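Local structure of aromatic-L-amino-acid decarboxylase (Catharanthus roseus, 6EEW) at residues E46-L51 with D84-M89; T90-P95 with F101-S106; V455-T460 with L468-G473. The protein decarboxylates L-tryptophan to tryptamine and 5-hydroxy-L-tryptophan to serotonin, using pyridoxal 5'-phosphate as cofactor in a homodimer. All blocks are in the same frame, centred on the assembly; numbering follows the deposited sequence.

Contact 1. Residues E46-L51 with D84-M89; sequences ETYPVL and DIIPGM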
# COMPACT_ATOMS: atom_id res chain seq x y z
N GLU A 46 -14.15 12.23 -21.99
CA GLU A 46 -14.45 11.58 -23.26
C GLU A 46 -13.91 12.38 -24.43
O GLU A 46 -13.68 11.83 -25.51
CB GLU A 46 -15.96 11.39 -23.43
CG GLU A 46 -16.35 10.72 -24.74
CD GLU A 46 -17.84 10.39 -24.81
OE1 GLU A 46 -18.54 10.51 -23.78
OE2 GLU A 46 -18.31 10.01 -25.90
N THR A 47 -13.66 13.67 -24.21
CA THR A 47 -13.15 14.56 -25.24
C THR A 47 -11.65 14.38 -25.46
O THR A 47 -11.16 14.63 -26.57
CB THR A 47 -13.45 16.01 -24.85
OG1 THR A 47 -14.81 16.32 -25.17
CG2 THR A 47 -12.49 16.97 -25.53
N TYR A 48 -10.91 13.98 -24.44
CA TYR A 48 -9.47 13.88 -24.59
C TYR A 48 -9.12 12.59 -25.33
O TYR A 48 -9.87 11.62 -25.30
CB TYR A 48 -8.78 13.88 -23.23
CG TYR A 48 -9.23 14.98 -22.28
CD1 TYR A 48 -9.71 16.19 -22.75
CD2 TYR A 48 -9.13 14.81 -20.90
CE1 TYR A 48 -10.11 17.19 -21.87
CE2 TYR A 48 -9.53 15.80 -20.02
CZ TYR A 48 -10.02 16.98 -20.51
OH TYR A 48 -10.41 17.97 -19.64
N PRO A 49 -7.97 12.56 -26.01
CA PRO A 49 -7.49 11.27 -26.52
C PRO A 49 -7.28 10.31 -25.37
O PRO A 49 -6.73 10.68 -24.33
CB PRO A 49 -6.17 11.64 -27.22
CG PRO A 49 -5.76 12.95 -26.60
CD PRO A 49 -7.03 13.66 -26.26
N VAL A 50 -7.75 9.07 -25.54
CA VAL A 50 -7.67 8.11 -24.45
C VAL A 50 -6.22 7.83 -24.10
O VAL A 50 -5.78 8.01 -22.96
CB VAL A 50 -8.43 6.82 -24.80
CG1 VAL A 50 -8.43 5.87 -23.61
CG2 VAL A 50 -9.84 7.13 -25.25
N LEU A 51 -5.45 7.38 -25.09
CA LEU A 51 -4.04 7.08 -24.93
C LEU A 51 -3.24 8.29 -25.38
O LEU A 51 -3.58 8.94 -26.38
CB LEU A 51 -3.68 5.85 -25.77
CG LEU A 51 -2.35 5.12 -25.55
CD1 LEU A 51 -2.31 4.49 -24.16
CD2 LEU A 51 -2.14 4.07 -26.63
N ASP A 84 0.50 20.18 -18.85
CA ASP A 84 1.66 19.30 -18.87
C ASP A 84 1.41 17.93 -18.27
O ASP A 84 2.12 16.99 -18.63
CB ASP A 84 2.83 19.92 -18.09
CG ASP A 84 3.24 21.29 -18.61
OD1 ASP A 84 3.35 21.45 -19.84
OD2 ASP A 84 3.45 22.20 -17.77
N ILE A 85 0.44 17.78 -17.37
CA ILE A 85 0.17 16.49 -16.74
C ILE A 85 -0.96 15.75 -17.44
O ILE A 85 -0.75 14.67 -18.01
CB ILE A 85 -0.16 16.64 -15.24
CG1 ILE A 85 0.99 17.33 -14.49
CG2 ILE A 85 -0.43 15.26 -14.64
CD1 ILE A 85 2.30 16.58 -14.54
N ILE A 86 -2.16 16.32 -17.43
CA ILE A 86 -3.31 15.61 -17.98
C ILE A 86 -3.06 15.19 -19.43
O ILE A 86 -3.30 14.02 -19.76
CB ILE A 86 -4.58 16.44 -17.81
CG1 ILE A 86 -4.98 16.48 -16.33
CG2 ILE A 86 -5.71 15.89 -18.65
CD1 ILE A 86 -6.12 17.41 -16.02
N PRO A 87 -2.54 16.05 -20.31
CA PRO A 87 -2.24 15.58 -21.68
C PRO A 87 -1.24 14.45 -21.70
O PRO A 87 -1.21 13.70 -22.68
CB PRO A 87 -1.68 16.83 -22.36
CG PRO A 87 -2.20 17.98 -21.55
CD PRO A 87 -2.23 17.48 -20.13
N GLY A 88 -0.46 14.27 -20.64
CA GLY A 88 0.46 13.15 -20.56
C GLY A 88 -0.11 11.92 -19.90
O GLY A 88 0.60 10.92 -19.74
N MET A 89 -1.39 11.94 -19.55
CA MET A 89 -2.03 10.83 -18.87
C MET A 89 -2.67 9.88 -19.88
O MET A 89 -3.19 10.30 -20.91
CB MET A 89 -3.13 11.35 -17.94
CG MET A 89 -2.63 12.24 -16.83
SD MET A 89 -1.87 11.27 -15.51
CE MET A 89 -3.29 10.39 -14.88

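Contact 2. Residues T90-P95 with F101-S106; sequences TNWMSP and FPATVS. With TRP (tryptophan), chain E.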
# COMPACT_ATOMS: atom_id res chain seq x y z
N THR A 90 -2.64 8.59 -19.54
CA THR A 90 -3.56 7.63 -20.15
C THR A 90 -4.85 7.69 -19.36
O THR A 90 -4.85 7.45 -18.15
CB THR A 90 -3.00 6.20 -20.15
OG1 THR A 90 -1.89 6.12 -21.05
CG2 THR A 90 -4.06 5.20 -20.59
N ASN A 91 -5.95 8.03 -20.04
CA ASN A 91 -7.19 8.35 -19.34
C ASN A 91 -7.96 7.07 -19.02
O ASN A 91 -8.87 6.64 -19.73
CB ASN A 91 -8.00 9.33 -20.17
CG ASN A 91 -7.43 10.74 -20.11
OD1 ASN A 91 -7.52 11.40 -19.08
ND2 ASN A 91 -6.85 11.21 -21.22
N TRP A 92 -7.58 6.46 -17.89
CA TRP A 92 -8.26 5.28 -17.39
C TRP A 92 -9.74 5.54 -17.12
O TRP A 92 -10.53 4.59 -17.10
CB TRP A 92 -7.59 4.77 -16.11
CG TRP A 92 -6.31 4.00 -16.34
CD1 TRP A 92 -5.09 4.50 -16.68
CD2 TRP A 92 -6.14 2.58 -16.22
NE1 TRP A 92 -4.17 3.48 -16.79
CE2 TRP A 92 -4.79 2.29 -16.51
CE3 TRP A 92 -6.99 1.51 -15.90
CZ2 TRP A 92 -4.28 1.00 -16.50
CZ3 TRP A 92 -6.48 0.23 -15.88
CH2 TRP A 92 -5.14 -0.02 -16.19
N MET A 93 -10.13 6.79 -16.89
CA MET A 93 -11.51 7.14 -16.58
C MET A 93 -12.35 7.44 -17.81
O MET A 93 -13.52 7.79 -17.66
CB MET A 93 -11.56 8.34 -15.63
CG MET A 93 -11.07 8.05 -14.23
SD MET A 93 -11.94 6.67 -13.51
CE MET A 93 -10.77 5.35 -13.81
N SER A 94 -11.77 7.39 -19.00
CA SER A 94 -12.54 7.70 -20.20
C SER A 94 -13.55 6.59 -20.46
O SER A 94 -13.25 5.41 -20.24
CB SER A 94 -11.62 7.85 -21.41
OG SER A 94 -12.38 8.06 -22.59
N PRO A 95 -14.76 6.93 -20.92
CA PRO A 95 -15.69 5.88 -21.36
C PRO A 95 -15.16 5.06 -22.53
O PRO A 95 -15.75 4.02 -22.86
CB PRO A 95 -16.95 6.66 -21.75
CG PRO A 95 -16.46 7.99 -22.11
CD PRO A 95 -15.30 8.27 -21.17
N PHE A 101 -7.80 -4.25 -17.45
CA PHE A 101 -9.06 -4.34 -16.74
C PHE A 101 -9.42 -2.94 -16.28
O PHE A 101 -8.56 -2.23 -15.76
CB PHE A 101 -8.99 -5.26 -15.51
CG PHE A 101 -9.03 -6.72 -15.82
CD1 PHE A 101 -9.85 -7.21 -16.82
CD2 PHE A 101 -8.27 -7.62 -15.09
CE1 PHE A 101 -9.90 -8.55 -17.10
CE2 PHE A 101 -8.30 -8.96 -15.37
CZ PHE A 101 -9.13 -9.43 -16.37
N PRO A 102 -10.67 -2.54 -16.42
CA PRO A 102 -11.06 -1.21 -15.95
C PRO A 102 -10.88 -1.08 -14.44
O PRO A 102 -10.97 -2.05 -13.69
CB PRO A 102 -12.54 -1.11 -16.34
CG PRO A 102 -12.99 -2.54 -16.49
CD PRO A 102 -11.80 -3.29 -16.99
N ALA A 103 -10.63 0.15 -14.00
CA ALA A 103 -10.58 0.47 -12.59
C ALA A 103 -11.83 1.29 -12.30
O ALA A 103 -11.85 2.51 -12.51
CB ALA A 103 -9.29 1.21 -12.23
N THR A 104 -12.86 0.62 -11.81
CA THR A 104 -14.18 1.23 -11.70
C THR A 104 -14.27 2.08 -10.44
O THR A 104 -13.61 1.80 -9.44
CB THR A 104 -15.27 0.16 -11.73
OG1 THR A 104 -15.14 -0.69 -10.59
CG2 THR A 104 -15.09 -0.66 -12.97
N VAL A 105 -15.11 3.11 -10.49
CA VAL A 105 -15.17 4.12 -9.43
C VAL A 105 -16.63 4.47 -9.16
O VAL A 105 -17.54 4.03 -9.86
CB VAL A 105 -14.37 5.39 -9.80
CG1 VAL A 105 -12.91 5.03 -10.11
CG2 VAL A 105 -15.03 6.11 -10.98
N SER A 106 -16.84 5.26 -8.11
CA SER A 106 -18.16 5.73 -7.71
C SER A 106 -17.99 6.91 -6.75
O SER A 106 -17.05 6.95 -5.95
CB SER A 106 -18.98 4.64 -7.02
OG SER A 106 -18.45 4.36 -5.73
N TRP E . -4.55 -7.10 -15.37
CA TRP E . -3.98 -6.15 -16.31
C TRP E . -2.51 -6.43 -16.59
O TRP E . -1.62 -5.71 -16.12
CB TRP E . -4.17 -4.72 -15.80
CG TRP E . -3.87 -4.51 -14.33
CD1 TRP E . -2.84 -5.04 -13.61
CD2 TRP E . -4.63 -3.70 -13.41
NE1 TRP E . -2.91 -4.61 -12.30
CE2 TRP E . -4.00 -3.79 -12.16
CE3 TRP E . -5.78 -2.91 -13.53
CZ2 TRP E . -4.48 -3.13 -11.03
CZ3 TRP E . -6.25 -2.25 -12.41
CH2 TRP E . -5.60 -2.36 -11.18
OXT TRP E . -2.16 -7.38 -17.31

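Contact 3. Residues V455-T460 with L468-G473; sequences VYMTHT and LRLAVG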
# COMPACT_ATOMS: atom_id res chain seq x y z
N VAL A 455 -10.21 5.57 -28.62
CA VAL A 455 -10.36 4.27 -27.97
C VAL A 455 -8.98 3.79 -27.55
O VAL A 455 -7.97 4.13 -28.18
CB VAL A 455 -11.07 3.25 -28.89
CG1 VAL A 455 -10.30 3.06 -30.18
CG2 VAL A 455 -11.22 1.92 -28.19
N TYR A 456 -8.93 3.00 -26.48
CA TYR A 456 -7.71 2.32 -26.07
C TYR A 456 -8.05 0.87 -25.79
O TYR A 456 -8.86 0.58 -24.90
CB TYR A 456 -7.09 2.97 -24.83
CG TYR A 456 -5.76 2.37 -24.42
CD1 TYR A 456 -4.92 1.78 -25.36
CD2 TYR A 456 -5.36 2.38 -23.09
CE1 TYR A 456 -3.69 1.22 -24.98
CE2 TYR A 456 -4.14 1.83 -22.70
CZ TYR A 456 -3.31 1.25 -23.65
OH TYR A 456 -2.10 0.70 -23.27
N MET A 457 -7.39 -0.04 -26.50
CA MET A 457 -7.49 -1.47 -26.27
C MET A 457 -6.09 -2.04 -26.27
O MET A 457 -5.22 -1.58 -27.02
CB MET A 457 -8.33 -2.19 -27.34
CG MET A 457 -9.75 -1.70 -27.47
SD MET A 457 -10.55 -2.22 -29.01
CE MET A 457 -10.14 -3.96 -29.08
N THR A 458 -5.87 -3.03 -25.41
CA THR A 458 -4.65 -3.82 -25.45
C THR A 458 -4.92 -5.16 -26.13
O THR A 458 -6.06 -5.53 -26.44
CB THR A 458 -4.06 -4.03 -24.06
OG1 THR A 458 -5.05 -4.54 -23.17
CG2 THR A 458 -3.48 -2.73 -23.52
N HIS A 459 -3.83 -5.87 -26.37
CA HIS A 459 -3.81 -7.16 -27.04
C HIS A 459 -3.36 -8.21 -26.04
O HIS A 459 -3.07 -7.91 -24.88
CB HIS A 459 -2.85 -7.11 -28.24
CG HIS A 459 -1.41 -7.16 -27.85
ND1 HIS A 459 -0.69 -8.34 -27.80
CD2 HIS A 459 -0.55 -6.19 -27.47
CE1 HIS A 459 0.55 -8.08 -27.42
NE2 HIS A 459 0.66 -6.79 -27.21
N THR A 460 -3.36 -9.46 -26.48
CA THR A 460 -2.69 -10.51 -25.74
C THR A 460 -2.28 -11.61 -26.70
O THR A 460 -2.78 -11.70 -27.82
CB THR A 460 -3.56 -11.06 -24.61
OG1 THR A 460 -2.77 -11.95 -23.80
CG2 THR A 460 -4.77 -11.80 -25.19
N LEU A 468 -7.05 -9.36 -29.92
CA LEU A 468 -7.46 -8.10 -29.32
C LEU A 468 -8.39 -8.39 -28.15
O LEU A 468 -9.08 -9.41 -28.12
CB LEU A 468 -8.18 -7.22 -30.35
CG LEU A 468 -7.37 -6.60 -31.50
CD1 LEU A 468 -6.70 -7.63 -32.38
CD2 LEU A 468 -8.29 -5.72 -32.32
N ARG A 469 -8.40 -7.48 -27.18
CA ARG A 469 -9.27 -7.58 -26.01
C ARG A 469 -10.15 -6.35 -25.91
O ARG A 469 -9.70 -5.23 -26.16
CB ARG A 469 -8.49 -7.75 -24.71
CG ARG A 469 -7.60 -8.99 -24.60
CD ARG A 469 -6.47 -8.79 -23.57
NE ARG A 469 -6.92 -8.81 -22.18
CZ ARG A 469 -7.34 -7.73 -21.51
NH1 ARG A 469 -7.37 -6.55 -22.10
NH2 ARG A 469 -7.73 -7.83 -20.25
N LEU A 470 -11.40 -6.56 -25.53
CA LEU A 470 -12.31 -5.48 -25.16
C LEU A 470 -12.72 -5.71 -23.71
O LEU A 470 -13.50 -6.61 -23.41
CB LEU A 470 -13.53 -5.44 -26.08
CG LEU A 470 -14.29 -4.13 -25.93
CD1 LEU A 470 -13.55 -2.98 -26.66
CD2 LEU A 470 -15.75 -4.27 -26.41
N ALA A 471 -12.17 -4.89 -22.82
CA ALA A 471 -12.41 -5.00 -21.39
C ALA A 471 -13.45 -3.94 -21.03
O ALA A 471 -13.13 -2.78 -20.76
CB ALA A 471 -11.12 -4.84 -20.60
N VAL A 472 -14.71 -4.34 -21.06
CA VAL A 472 -15.81 -3.42 -20.79
C VAL A 472 -15.96 -3.25 -19.29
O VAL A 472 -15.75 -4.19 -18.52
CB VAL A 472 -17.11 -3.93 -21.44
CG1 VAL A 472 -18.23 -2.97 -21.15
CG2 VAL A 472 -16.91 -4.09 -22.94
N GLY A 473 -16.30 -2.05 -18.87
CA GLY A 473 -16.55 -1.84 -17.46
C GLY A 473 -16.21 -0.46 -16.92
O GLY A 473 -16.74 -0.08 -15.88

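Contact 1. Residues E46-L51 with D84-M89
At the C-terminal end of helix 74-85, I86 meets Y48 of the loop that follows helix 24-44. The contact is narrow and apolar: the methyl CG2 of I86 lies 4.1 Å from CE2 of Y48, approaching the phenol ring obliquely. With CG1 beside the backbone N of I86 (chi1 -71°), CG2 is the branch left anti to that N, on the side of the tyrosine. Here the helix tightens into a 3-10 turn over 86-88, with G88 N bonded to I85 O at 2.7 Å and M89 N to I86 O at 2.8 Å; the turn presents I86 to the loop and carries the chain on to M89. M89 comes close to the loop through its backbone rather than its sulfur: its carbonyl O is 4.0 Å from O of V50, and its side chain, folded at chi2 and chi3, leads away from this loop. S52 OG, just past V50 and L51, is hydrogen-bonded to P87 O and makes a polar tie between the same two pieces of chain. I85 also packs on F373 and M89 on S129, both of the second subunit, which places the contact beside the dimer interface. At the start of the loop, E46 OE2 forms a salt bridge with R484 of the C-terminal helix 479-496.

Contact 2. Residues T90-P95 with F101-S106
The carbonyl O of F101 is met by two indole rings: CZ3 of W92 lies 3.2 Å away, with the oxygen in the plane of that ring at its edge, and CE3 of the bound tryptophan lies 3.6 Å away. This is the substrate pocket of a fold type I pyridoxal-phosphate decarboxylase, walled here by two loop pieces between helices 74-85 and 107-119. W92 sits in a type I turn from N91 to S94, closed by S94 N to N91 O at 3.1 Å. Its indole also touches the ligand directly, CH2 to CE3 of the bound tryptophan at 4.0 Å, in an oblique approach, and NE1 is hydrogen-bonded to S128 O of the second subunit, a grip that would help fix the rotation of the ring. F101 starts its side chain away from segment 90-95; its CD2 comes 3.8 Å from the amino N of the ligand, and the ring is stacked with Y290. P102, next in the chain, is a tryptophan-binding residue, and T104 OG1 is hydrogen-bonded to the backbone O of the cofactor-bearing lysine at 319. The other half of the contact belongs to M93 and V105. M93, bent at chi2 (-54°) and again at chi3, meets V105 tip to tip, SD lying 3.9 Å from CG1 and 4.0 Å from CG2, while its terminal CE is set 3.3 Å from the carbonyl O of A103.

Contact 3. Residues V455-T460 with L468-G473
The two segments run antiparallel but pair closely at one end: H459 and L468 form a non-hydrogen-bonded pair with CA atoms 4.4 Å apart. The neighbouring bond, R469 N to T458 O at 3.1 Å, has an N-H...O angle of 149° and lies in the carbonyl plane of T458. Going back from there the backbones part between M457 and L470, and the side chain of M457 fills the widening gap. CG is anti to the carbonyl carbon (chi1 -59°) and the thioether then curls at chi3, so that CE reaches 3.2 Å from R469 O while SD lies 3.9 Å from CD1 of L470, the two side chains crossing at a slant. The same CE also touches L468, 4.0 Å from its CB. These strands, 459-462 and 465-471, are a beta hairpin of the four-stranded antiparallel sheet; strand 465-471 also bonds through L468 and L470 to strand 424-429, and strand 459-462 is at the sheet's edge within this chain. R469 runs alongside T458, both side chains pointing the same way, and crosses T460 at about a right angle, CD of R469 lying 3.8 Å from CG2 of T460. A bend at chi3 (73°) turns the guanidinium back past T458, whose OG1 lies 3.3 Å from NH1 of R469 and is hydrogen-bonded to F100 N. Carbonyls hold the cation: NH2 bonds to F100 O and T262 O, and NE to S263 O, which fixes the plane of the group. The side chain of R469 comes within about 6 Å (nearest atoms) of the side chain of T262, a probable cofactor-binding residue, and of the bound tryptophan, consistent with a place behind the pocket wall.

The contacts follow one another along the chain without nesting or crossing. Contact 1 closes the long loop that starts after helix 24-44 and returns through helix 74-85. From its end the chain runs straight into contact 2, which closes a short loop of five residues before helix 107-119. Contact 3 closes the hairpin much later, in the C-terminal sheet. The three also meet in space: V50 O and P49 O probably bond to N and ND2 of N91, Y456 packs on V50 and L51, and P102 and T104 rest on G473. N-terminal loop, tryptophan pocket and C-terminal sheet are thus joined, and contacts 1 and 2 both touch the second subunit.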